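Local atomic coordinates of peptidase M28 (Shewanella amazonensis SB2B, PDB entry 3IIB), a protein that probably acts as a zinc-dependent carboxypeptidase or dipeptidase of the M28 family, hydrolysing peptide bonds and binding two zinc ions. Residues A[50-53]-A[54-58]. Sequence-based numbering, arbitrary orientation.
Sequences WAIA and KLQSL
K54 lies one turn after W50 on the helix 42-57, and its aliphatic chain crosses the indole at a slant. The lysine's CE comes 3.8 Å from W50 NE1, while CB stands over one ring face, offset toward the rim. CG is anti to the backbone N (chi1 -177°), and bends at chi2 and chi3 bring CE to the NE1 and CZ2 side of the ring. Both polar ends, W50 NE1 and K54 NZ, are hydrogen-bonded to the hydroxyl of S29 on helix 22-33, so one serine oxygen serves an indole N-H and the lysine's terminal nitrogen together. Cutting the indole back to an alanine here is likely to leave S29 OG without its N-H donor, K54 without the ring against which its CB and CE rest, and a gap beside I26 and L30.

The backbone satisfies itself in the regular alpha-helical way. The carbonyls of W50, A51, I52 and A53 each accept an N-H from four residues on, every bond being 2.9 Å from O to N; those of L55 to A51 O and Q56 to I52 O are the straighter ones, with N-H...O angles of 166°. The next carbonyl, K54 O, has two donors: S57 OG at 2.8 Å and L58 N at 3.1 Å, both reaching it from the same face of its plane. The serine hydroxyl thus bonds back onto its own helix as the last turn closes. Nearby, Q56 NE2 passes 3.7 Å from I52 CG2 on the exposed flank.

On the inward flank, A51 and L55 pack on V238 of strand 220-242. The whole is the C-terminal end of an amphipathic helix laid against a central mixed beta-sheet, as in the alpha/beta fold of M28 zinc peptidases.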
loop_
_atom_site.group_PDB
_atom_site.type_symbol
_atom_site.label_atom_id
_atom_site.label_comp_id
_atom_site.label_asym_id
_atom_site.label_seq_id
_atom_site.Cartn_x
_atom_site.Cartn_y
_atom_site.Cartn_z
ATOM N N TRP A 50 3.787 -26.679 -11.315
ATOM C CA TRP A 50 2.436 -26.440 -10.788
ATOM C C TRP A 50 1.426 -26.443 -11.940
ATOM O O TRP A 50 0.357 -27.021 -11.818
ATOM C CB TRP A 50 2.374 -25.129 -10.005
ATOM C CG TRP A 50 0.954 -24.662 -9.753
ATOM C CD1 TRP A 50 0.200 -24.926 -8.658
ATOM C CD2 TRP A 50 0.144 -23.878 -10.628
ATOM N NE1 TRP A 50 -1.047 -24.362 -8.792
ATOM C CE2 TRP A 50 -1.097 -23.688 -9.988
ATOM C CE3 TRP A 50 0.365 -23.264 -11.881
ATOM C CZ2 TRP A 50 -2.137 -22.960 -10.574
ATOM C CZ3 TRP A 50 -0.683 -22.541 -12.471
ATOM C CH2 TRP A 50 -1.924 -22.397 -11.810
ATOM N N ALA A 51 1.787 -25.794 -13.034
ATOM C CA ALA A 51 0.875 -25.597 -14.178
ATOM C C ALA A 51 0.647 -26.905 -14.897
ATOM O O ALA A 51 -0.475 -27.256 -15.223
ATOM C CB ALA A 51 1.452 -24.520 -15.116
ATOM N N ILE A 52 1.708 -27.681 -15.084
ATOM C CA ILE A 52 1.574 -29.015 -15.674
ATOM C C ILE A 52 0.600 -29.889 -14.847
ATOM O O ILE A 52 -0.361 -30.498 -15.389
ATOM C CB ILE A 52 2.989 -29.670 -15.848
ATOM C CG1 ILE A 52 3.830 -28.969 -16.942
ATOM C CG2 ILE A 52 2.855 -31.118 -16.243
ATOM C CD1 ILE A 52 3.299 -29.203 -18.365
ATOM N N ALA A 53 0.812 -29.925 -13.529
ATOM C CA ALA A 53 -0.005 -30.744 -12.648
ATOM C C ALA A 53 -1.447 -30.232 -12.692
ATOM O O ALA A 53 -2.381 -31.023 -12.720
ATOM C CB ALA A 53 0.550 -30.715 -11.184
ATOM N N LYS A 54 -1.610 -28.912 -12.698
ATOM C CA LYS A 54 -2.934 -28.338 -12.661
ATOM C C LYS A 54 -3.688 -28.681 -13.899
ATOM O O LYS A 54 -4.859 -29.070 -13.842
ATOM C CB LYS A 54 -2.862 -26.820 -12.456
ATOM C CG LYS A 54 -4.227 -26.126 -12.336
ATOM C CD LYS A 54 -4.956 -26.546 -11.050
ATOM C CE LYS A 54 -4.203 -26.185 -9.772
ATOM N NZ LYS A 54 -4.974 -26.563 -8.541
ATOM N N LEU A 55 -3.040 -28.518 -15.045
ATOM C CA LEU A 55 -3.715 -28.787 -16.310
ATOM C C LEU A 55 -4.036 -30.262 -16.444
ATOM O O LEU A 55 -5.119 -30.613 -16.910
ATOM C CB LEU A 55 -2.877 -28.278 -17.482
ATOM C CG LEU A 55 -2.734 -26.752 -17.451
ATOM C CD1 LEU A 55 -1.591 -26.276 -18.329
ATOM C CD2 LEU A 55 -4.037 -26.039 -17.796
ATOM N N GLN A 56 -3.115 -31.128 -16.018
ATOM C CA GLN A 56 -3.416 -32.558 -16.009
ATOM C C GLN A 56 -4.603 -32.895 -15.116
ATOM O O GLN A 56 -5.466 -33.724 -15.476
ATOM C CB GLN A 56 -2.191 -33.360 -15.561
ATOM C CG GLN A 56 -1.064 -33.327 -16.579
ATOM C CD GLN A 56 0.223 -33.904 -16.050
ATOM O OE1 GLN A 56 0.449 -33.956 -14.842
ATOM N NE2 GLN A 56 1.085 -34.335 -16.954
ATOM N N SER A 57 -4.659 -32.241 -13.959
ATOM C CA SER A 57 -5.689 -32.512 -12.987
ATOM C C SER A 57 -7.062 -32.078 -13.513
ATOM O O SER A 57 -8.109 -32.589 -13.102
ATOM C CB SER A 57 -5.378 -31.821 -11.631
ATOM O OG SER A 57 -5.834 -30.453 -11.641
ATOM N N LEU A 58 -7.070 -31.095 -14.410
ATOM C CA LEU A 58 -8.309 -30.647 -15.001
ATOM C C LEU A 58 -8.734 -31.504 -16.198
ATOM O O LEU A 58 -9.803 -31.296 -16.762
ATOM C CB LEU A 58 -8.190 -29.176 -15.420
ATOM C CG LEU A 58 -8.012 -28.224 -14.239
ATOM C CD1 LEU A 58 -7.611 -26.824 -14.713
ATOM C CD2 LEU A 58 -9.305 -28.195 -13.421
#